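Long-range contacts in aluminum resistance protein (PDB 3I16), which probably acts as a pyridoxal-phosphate-dependent carbon-sulfur lyase of the methionine gamma-lyase family, with a suggested part in aluminum resistance: residues Asn28-Gln33 with Ala308-Arg313; Trp190-Leu195 with Glu321-Tyr326. One frame throughout, in Å; residues are numbered along the deposited sequence.

Interaction 1 (Asn28-Gln33 with Ala308-Arg313); sequences NDIQNQ and AILCSR
I30 turns CG1 into the space between its own backbone N and carbonyl carbon (chi1 73°), and its extended end carries CD1 across to L310, while R313, with CG anti to the backbone N, bends at chi2 to bring its guanidinium beside D29. CD1 of I30 lies 3.5 Å from CA of L310, tighter than usual for two carbons, so the isoleucine tip presses on the helix backbone itself. The other branch, CG2 of I30, runs past R313 in the opposite direction and meets its CB at 3.5 Å. I309 closes the apolar patch with CG2, 4.0 Å from CB of I30. This is a helix-helix contact between the long helices 17-54 and 287-318, whose local axes approach to 9.9 Å and run roughly antiparallel, at 144°. At the more exposed margin the arginine grips D29 side-on in a salt bridge: NH2 of R313 is 2.8 Å and NE of R313 is 2.9 Å from OD2 of D29. Both nitrogens serve one oxygen from the same face of the carboxylate, whose plane is turned 58° from the guanidinium; OD2 nevertheless sits in the guanidinium plane. E316 takes NH1 of R313 in a second salt bridge, so carboxylates from both helices hold the group. F34 and L37 on helix 17-54 also pack on I309.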
ATOM      1  N   ASN B  28       7.593 -34.755 -25.774  1.00 14.74           N
ATOM      2  CA  ASN B  28       7.429 -36.193 -25.755  1.00 15.09           C
ATOM      3  C   ASN B  28       8.538 -36.826 -24.874  1.00 16.70           C
ATOM      4  O   ASN B  28       8.242 -37.642 -23.994  1.00 17.34           O
ATOM      5  CB  ASN B  28       7.489 -36.789 -27.182  1.00 13.53           C
ATOM      6  CG  ASN B  28       6.285 -36.400 -28.080  1.00 14.52           C
ATOM      7  OD1 ASN B  28       5.217 -36.054 -27.596  1.00 16.93           O
ATOM      8  ND2 ASN B  28       6.471 -36.504 -29.408  1.00  8.58           N
ATOM      9  N   ASP B  29       9.798 -36.430 -25.101  1.00 13.47           N
ATOM     10  CA  ASP B  29      10.946 -36.969 -24.353  1.00 13.90           C
ATOM     11  C   ASP B  29      10.970 -36.699 -22.830  1.00 13.89           C
ATOM     12  O   ASP B  29      11.445 -37.525 -22.066  1.00 14.75           O
ATOM     13  CB  ASP B  29      12.263 -36.427 -24.916  1.00 14.36           C
ATOM     14  CG  ASP B  29      12.573 -36.924 -26.310  1.00 19.13           C
ATOM     15  OD1 ASP B  29      11.916 -37.863 -26.815  1.00 17.34           O
ATOM     16  OD2 ASP B  29      13.525 -36.374 -26.896  1.00 19.19           O
ATOM     17  N   ILE B  30      10.480 -35.548 -22.392  1.00 16.01           N
ATOM     18  CA  ILE B  30      10.550 -35.180 -20.970  1.00 14.46           C
ATOM     19  C   ILE B  30       9.309 -35.484 -20.126  1.00 16.77           C
ATOM     20  O   ILE B  30       9.342 -35.287 -18.908  1.00 16.90           O
ATOM     21  CB  ILE B  30      10.923 -33.661 -20.823  1.00 13.97           C
ATOM     22  CG1 ILE B  30       9.742 -32.760 -21.205  1.00 12.25           C
ATOM     23  CG2 ILE B  30      12.200 -33.355 -21.647  1.00  9.78           C
ATOM     24  CD1 ILE B  30      10.101 -31.274 -21.392  1.00 15.14           C
ATOM     25  N   GLN B  31       8.218 -35.964 -20.732  1.00 20.49           N
ATOM     26  CA  GLN B  31       6.965 -36.175 -19.963  1.00 21.49           C
ATOM     27  C   GLN B  31       7.101 -36.962 -18.687  1.00 18.85           C
ATOM     28  O   GLN B  31       6.558 -36.551 -17.673  1.00 19.13           O
ATOM     29  CB  GLN B  31       5.812 -36.773 -20.797  1.00 22.07           C
ATOM     30  CG  GLN B  31       5.113 -35.766 -21.702  1.00 32.88           C
ATOM     31  CD  GLN B  31       4.985 -34.359 -21.085  1.00 43.06           C
ATOM     32  OE1 GLN B  31       4.117 -34.101 -20.234  1.00 46.83           O
ATOM     33  NE2 GLN B  31       5.853 -33.432 -21.538  1.00 37.82           N
ATOM     34  N   ASN B  32       7.828 -38.069 -18.721  1.00 20.84           N
ATOM     35  CA  ASN B  32       7.986 -38.889 -17.523  1.00 22.20           C
ATOM     36  C   ASN B  32       8.710 -38.183 -16.399  1.00 21.00           C
ATOM     37  O   ASN B  32       8.414 -38.421 -15.241  1.00 21.63           O
ATOM     38  CB  ASN B  32       8.643 -40.247 -17.844  1.00 23.77           C
ATOM     39  CG  ASN B  32       7.715 -41.173 -18.602  1.00 26.35           C
ATOM     40  OD1 ASN B  32       6.495 -40.981 -18.608  1.00 38.58           O
ATOM     41  ND2 ASN B  32       8.284 -42.196 -19.245  1.00 39.43           N
ATOM     42  N   GLN B  33       9.620 -37.273 -16.740  1.00 20.36           N
ATOM     43  CA  GLN B  33      10.356 -36.528 -15.733  1.00 17.79           C
ATOM     44  C   GLN B  33       9.431 -35.645 -14.912  1.00 18.48           C
ATOM     45  O   GLN B  33       9.710 -35.387 -13.764  1.00 17.33           O
ATOM     46  CB  GLN B  33      11.424 -35.656 -16.376  1.00 18.61           C
ATOM     47  CG  GLN B  33      12.411 -36.433 -17.229  1.00 24.34           C
ATOM     48  CD  GLN B  33      13.207 -37.396 -16.416  1.00 28.22           C
ATOM     49  OE1 GLN B  33      13.531 -37.126 -15.249  1.00 34.38           O
ATOM     50  NE2 GLN B  33      13.549 -38.523 -17.016  1.00 32.11           N
ATOM     51  N   ALA B 308      12.689 -25.315 -16.998  1.00 10.72           N
ATOM     52  CA  ALA B 308      14.122 -25.615 -17.073  1.00 10.57           C
ATOM     53  C   ALA B 308      14.386 -26.942 -17.792  1.00 11.38           C
ATOM     54  O   ALA B 308      15.292 -27.042 -18.630  1.00 11.44           O
ATOM     55  CB  ALA B 308      14.749 -25.642 -15.659  1.00  9.58           C
ATOM     56  N   ILE B 309      13.575 -27.952 -17.474  1.00 11.97           N
ATOM     57  CA  ILE B 309      13.733 -29.279 -18.069  1.00 12.42           C
ATOM     58  C   ILE B 309      13.427 -29.224 -19.569  1.00 11.24           C
ATOM     59  O   ILE B 309      14.160 -29.797 -20.379  1.00 11.58           O
ATOM     60  CB  ILE B 309      12.840 -30.334 -17.345  1.00 12.82           C
ATOM     61  CG1 ILE B 309      13.278 -30.454 -15.864  1.00 14.88           C
ATOM     62  CG2 ILE B 309      12.935 -31.651 -18.051  1.00 12.56           C
ATOM     63  CD1 ILE B 309      12.325 -31.237 -14.945  1.00 16.92           C
ATOM     64  N   LEU B 310      12.349 -28.539 -19.937  1.00 10.35           N
ATOM     65  CA  LEU B 310      12.022 -28.349 -21.350  1.00 10.50           C
ATOM     66  C   LEU B 310      13.169 -27.608 -22.071  1.00 10.36           C
ATOM     67  O   LEU B 310      13.532 -27.963 -23.173  1.00  8.55           O
ATOM     68  CB  LEU B 310      10.743 -27.554 -21.509  1.00  8.69           C
ATOM     69  CG  LEU B 310      10.431 -26.985 -22.902  1.00 14.24           C
ATOM     70  CD1 LEU B 310      10.207 -28.102 -23.890  1.00  6.63           C
ATOM     71  CD2 LEU B 310       9.203 -26.050 -22.796  1.00  6.49           C
ATOM     72  N   CYS B 311      13.668 -26.539 -21.450  1.00 10.85           N
ATOM     73  CA  CYS B 311      14.760 -25.772 -22.023  1.00  9.69           C
ATOM     74  C   CYS B 311      15.946 -26.706 -22.240  1.00  9.38           C
ATOM     75  O   CYS B 311      16.502 -26.726 -23.312  1.00  9.25           O
ATOM     76  CB  CYS B 311      15.150 -24.623 -21.101  1.00 12.97           C
ATOM     77  SG  CYS B 311      16.511 -23.623 -21.770  1.00 14.43           S
ATOM     78  N   SER B 312      16.291 -27.510 -21.233  1.00 10.47           N
ATOM     79  CA  SER B 312      17.396 -28.458 -21.357  1.00  9.11           C
ATOM     80  C   SER B 312      17.261 -29.351 -22.598  1.00  9.28           C
ATOM     81  O   SER B 312      18.187 -29.441 -23.448  1.00  8.68           O
ATOM     82  CB  SER B 312      17.466 -29.337 -20.106  1.00 11.21           C
ATOM     83  OG  SER B 312      18.483 -30.320 -20.180  1.00 11.20           O
ATOM     84  N   ARG B 313      16.121 -30.022 -22.715  1.00  7.63           N
ATOM     85  CA  ARG B 313      15.959 -30.972 -23.809  1.00  7.57           C
ATOM     86  C   ARG B 313      15.819 -30.285 -25.177  1.00  7.20           C
ATOM     87  O   ARG B 313      16.436 -30.717 -26.123  1.00  8.27           O
ATOM     88  CB  ARG B 313      14.786 -31.919 -23.541  1.00  8.95           C
ATOM     89  CG  ARG B 313      14.639 -33.046 -24.557  1.00  8.05           C
ATOM     90  CD  ARG B 313      15.930 -33.843 -24.737  1.00  9.88           C
ATOM     91  NE  ARG B 313      15.666 -35.069 -25.463  1.00  7.20           N
ATOM     92  CZ  ARG B 313      16.564 -35.995 -25.774  1.00  8.17           C
ATOM     93  NH1 ARG B 313      17.840 -35.875 -25.415  1.00 10.83           N
ATOM     94  NH2 ARG B 313      16.161 -37.075 -26.444  1.00  8.81           N
TER

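Interaction 2 (Trp190-Leu195 with Glu321-Tyr326); sequences WRRALL and EVMPKY
M323, a selenomethionine, lays its CB over the six-membered ring of W190 in a CH-pi contact, where strand 321-323, the edge strand of the antiparallel sheet within this chain, meets the loop between strand 177-183 and helix 196-209. CB of M323 stands 3.4 Å from the centroid of that ring and 4° off its normal, so the methylene sits almost squarely above the face. With CG anti to the backbone N (chi1 166°) and two further bends, the side chain folds back along the indole: SE lies above the five-membered ring as a more distant Met-aromatic contact, 5.2 Å from its centroid, and CE of M323 comes to 3.8 Å from NE1 of W190. The chain of M323 also packs on the loop backbone, its CG 3.7 Å from N of R191. Outside this tight centre the contact thins toward the surface. E321 is exposed and reaches the rim of the indole, its OE1 4.1 Å from CZ2 of W190; K338 makes a cation-pi contact with the same tryptophan. On the R192 side, NH2 is hydrogen-bonded to the carbonyl of K329, while CG of R192 touches SE of M323 at 3.9 Å.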
ATOM      1  N   TRP B 190      29.413 -24.302 -14.171  1.00 23.77           N
ATOM      2  CA  TRP B 190      29.057 -25.314 -15.140  1.00 23.78           C
ATOM      3  C   TRP B 190      29.228 -26.624 -14.393  1.00 23.65           C
ATOM      4  O   TRP B 190      30.213 -27.341 -14.557  1.00 20.20           O
ATOM      5  CB  TRP B 190      29.933 -25.219 -16.383  1.00 24.17           C
ATOM      6  CG  TRP B 190      29.578 -26.202 -17.455  1.00 22.99           C
ATOM      7  CD1 TRP B 190      30.189 -27.395 -17.703  1.00 22.94           C
ATOM      8  CD2 TRP B 190      28.529 -26.082 -18.429  1.00 16.26           C
ATOM      9  NE1 TRP B 190      29.602 -28.015 -18.777  1.00 18.74           N
ATOM     10  CE2 TRP B 190      28.575 -27.232 -19.237  1.00 21.02           C
ATOM     11  CE3 TRP B 190      27.569 -25.109 -18.701  1.00 14.96           C
ATOM     12  CZ2 TRP B 190      27.699 -27.434 -20.295  1.00 17.44           C
ATOM     13  CZ3 TRP B 190      26.690 -25.321 -19.749  1.00 18.95           C
ATOM     14  CH2 TRP B 190      26.760 -26.472 -20.527  1.00 16.44           C
ATOM     15  N   ARG B 191      28.250 -26.889 -13.539  1.00 23.40           N
ATOM     16  CA  ARG B 191      28.236 -28.050 -12.681  1.00 25.03           C
ATOM     17  C   ARG B 191      26.822 -28.173 -12.142  1.00 23.89           C
ATOM     18  O   ARG B 191      26.033 -27.229 -12.206  1.00 22.35           O
ATOM     19  CB  ARG B 191      29.228 -27.871 -11.518  1.00 23.98           C
ATOM     20  CG  ARG B 191      28.913 -26.657 -10.619  1.00 29.74           C
ATOM     21  CD  ARG B 191      29.881 -26.539  -9.444  1.00 37.13           C
ATOM     22  NE  ARG B 191      29.478 -25.566  -8.412  1.00 39.67           N
ATOM     23  CZ  ARG B 191      28.506 -25.751  -7.505  1.00 42.13           C
ATOM     24  NH1 ARG B 191      27.754 -26.835  -7.522  1.00 38.33           N
ATOM     25  NH2 ARG B 191      28.247 -24.816  -6.584  1.00 50.34           N
ATOM     26  N   ARG B 192      26.515 -29.326 -11.578  1.00 22.46           N
ATOM     27  CA  ARG B 192      25.193 -29.556 -11.018  1.00 22.23           C
ATOM     28  C   ARG B 192      25.061 -28.944  -9.641  1.00 20.60           C
ATOM     29  O   ARG B 192      26.038 -28.850  -8.914  1.00 22.09           O
ATOM     30  CB  ARG B 192      24.935 -31.049 -10.936  1.00 21.92           C
ATOM     31  CG  ARG B 192      24.898 -31.709 -12.316  1.00 25.21           C
ATOM     32  CD  ARG B 192      24.739 -33.203 -12.172  1.00 25.78           C
ATOM     33  NE  ARG B 192      23.487 -33.525 -11.492  1.00 22.55           N
ATOM     34  CZ  ARG B 192      23.201 -34.688 -10.914  1.00 30.36           C
ATOM     35  NH1 ARG B 192      24.086 -35.689 -10.917  1.00 35.86           N
ATOM     36  NH2 ARG B 192      22.024 -34.856 -10.318  1.00 26.75           N
ATOM     37  N   ALA B 193      23.851 -28.520  -9.295  1.00 21.12           N
ATOM     38  CA  ALA B 193      23.540 -27.996  -7.965  1.00 19.73           C
ATOM     39  C   ALA B 193      23.653 -29.142  -6.978  1.00 19.60           C
ATOM     40  O   ALA B 193      23.400 -30.296  -7.354  1.00 18.59           O
ATOM     41  CB  ALA B 193      22.118 -27.453  -7.929  1.00 17.84           C
ATOM     42  N   LEU B 194      23.988 -28.841  -5.717  1.00 18.95           N
ATOM     43  CA  LEU B 194      24.092 -29.886  -4.684  1.00 19.22           C
ATOM     44  C   LEU B 194      22.744 -30.428  -4.279  1.00 15.97           C
ATOM     45  O   LEU B 194      21.843 -29.677  -3.937  1.00 16.40           O
ATOM     46  CB  LEU B 194      24.772 -29.406  -3.398  1.00 19.89           C
ATOM     47  CG  LEU B 194      26.249 -29.081  -3.385  1.00 21.78           C
ATOM     48  CD1 LEU B 194      26.673 -29.065  -1.926  1.00 23.38           C
ATOM     49  CD2 LEU B 194      27.062 -30.091  -4.137  1.00 21.38           C
ATOM     50  N   LEU B 195      22.624 -31.748  -4.285  1.00 15.72           N
ATOM     51  CA  LEU B 195      21.413 -32.393  -3.867  1.00 14.18           C
ATOM     52  C   LEU B 195      21.358 -32.381  -2.328  1.00 14.12           C
ATOM     53  O   LEU B 195      22.370 -32.189  -1.657  1.00 14.11           O
ATOM     54  CB  LEU B 195      21.388 -33.821  -4.376  1.00 15.60           C
ATOM     55  CG  LEU B 195      21.456 -34.045  -5.900  1.00 17.98           C
ATOM     56  CD1 LEU B 195      21.631 -35.523  -6.218  1.00 19.50           C
ATOM     57  CD2 LEU B 195      20.239 -33.504  -6.603  1.00 15.83           C
ATOM     58  N   GLU B 321      25.216 -27.582 -25.975  1.00 14.74           N
ATOM     59  CA  GLU B 321      25.533 -28.297 -24.755  1.00 14.01           C
ATOM     60  C   GLU B 321      24.705 -27.657 -23.656  1.00 12.08           C
ATOM     61  O   GLU B 321      24.567 -26.430 -23.603  1.00 13.14           O
ATOM     62  CB  GLU B 321      26.998 -28.185 -24.376  1.00 14.38           C
ATOM     63  CG  GLU B 321      27.955 -28.968 -25.206  1.00 24.17           C
ATOM     64  CD  GLU B 321      29.376 -28.805 -24.685  1.00 32.14           C
ATOM     65  OE1 GLU B 321      29.634 -29.103 -23.482  1.00 38.67           O
ATOM     66  OE2 GLU B 321      30.219 -28.357 -25.483  1.00 37.17           O
ATOM     67  N   VAL B 322      24.197 -28.484 -22.760  1.00 10.64           N
ATOM     68  CA  VAL B 322      23.346 -28.027 -21.670  1.00 11.17           C
ATOM     69  C   VAL B 322      23.805 -28.656 -20.357  1.00 12.06           C
ATOM     70  O   VAL B 322      24.363 -29.743 -20.353  1.00 13.53           O
ATOM     71  CB  VAL B 322      21.862 -28.385 -21.938  1.00 11.25           C
ATOM     72  CG1 VAL B 322      21.348 -27.628 -23.182  1.00 11.64           C
ATOM     73  CG2 VAL B 322      21.673 -29.914 -22.096  1.00  7.75           C
HETATM   74  N   MSE B 323      23.546 -27.965 -19.255  1.00 12.42           N
HETATM   75  CA  MSE B 323      23.919 -28.408 -17.915  1.00 12.38           C
HETATM   76  C   MSE B 323      22.838 -27.900 -16.994  1.00 12.34           C
HETATM   77  O   MSE B 323      22.632 -26.698 -16.909  1.00 11.55           O
HETATM   78  CB  MSE B 323      25.270 -27.801 -17.523  1.00 15.17           C
HETATM   79  CG  MSE B 323      25.658 -27.899 -16.031  1.00 16.58           C
HETATM   80 SE   MSE B 323      25.905 -29.712 -15.521  0.75 17.02          SE
HETATM   81  CE  MSE B 323      27.460 -30.165 -16.565  1.00 14.55           C
ATOM     82  N   PRO B 324      22.086 -28.796 -16.351  1.00 13.19           N
ATOM     83  CA  PRO B 324      22.123 -30.260 -16.431  1.00 14.37           C
ATOM     84  C   PRO B 324      21.294 -30.784 -17.607  1.00 12.45           C
ATOM     85  O   PRO B 324      20.674 -29.996 -18.336  1.00 13.34           O
ATOM     86  CB  PRO B 324      21.498 -30.691 -15.106  1.00 13.61           C
ATOM     87  CG  PRO B 324      20.562 -29.574 -14.756  1.00 15.33           C
ATOM     88  CD  PRO B 324      21.103 -28.319 -15.354  1.00 12.35           C
ATOM     89  N   LYS B 325      21.290 -32.106 -17.774  1.00 11.41           N
ATOM     90  CA  LYS B 325      20.506 -32.774 -18.802  1.00 11.83           C
ATOM     91  C   LYS B 325      19.069 -32.901 -18.282  1.00 11.10           C
ATOM     92  O   LYS B 325      18.798 -32.749 -17.074  1.00 11.74           O
ATOM     93  CB  LYS B 325      21.090 -34.133 -19.188  1.00 12.82           C
ATOM     94  CG  LYS B 325      22.465 -34.101 -19.854  1.00 18.95           C
ATOM     95  CD  LYS B 325      22.430 -33.499 -21.231  1.00 24.57           C
ATOM     96  N   TYR B 326      18.152 -33.189 -19.194  1.00 11.31           N
ATOM     97  CA  TYR B 326      16.705 -33.211 -18.884  1.00 12.30           C
ATOM     98  C   TYR B 326      16.293 -34.264 -17.873  1.00 13.32           C
ATOM     99  O   TYR B 326      15.274 -34.100 -17.185  1.00 12.55           O
ATOM    100  CB  TYR B 326      15.880 -33.401 -20.173  1.00 14.11           C
ATOM    101  CG  TYR B 326      15.821 -34.817 -20.685  1.00 13.57           C
ATOM    102  CD1 TYR B 326      16.880 -35.353 -21.412  1.00 17.28           C
ATOM    103  CD2 TYR B 326      14.695 -35.613 -20.473  1.00 15.54           C
ATOM    104  CE1 TYR B 326      16.843 -36.640 -21.893  1.00 17.47           C
ATOM    105  CE2 TYR B 326      14.646 -36.936 -20.968  1.00 14.52           C
ATOM    106  CZ  TYR B 326      15.728 -37.429 -21.668  1.00 16.89           C
ATOM    107  OH  TYR B 326      15.731 -38.710 -22.177  1.00 16.64           O
TER

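Interactions 1 and 2 are centred 14 Å apart and adjoin through helix 287-318, which leads directly into strand 321-323. Where they meet, OG of S312 from interaction 1 lies 2.9 Å from O of P324 in interaction 2, a probable hydrogen bond across the turn. Y326 continues the join to helix 17-54: it packs on I30, and its CE2 is 3.4 Å from O of D29. The cofactor relates to the two unequally. Interaction 1 lies away from the pyridoxal-phosphate site, whereas in interaction 2 the side chain of R191 comes within about 7 Å of the bound pyridoxal-5'-phosphate and about 8 Å of the side chain of Y126, which binds it.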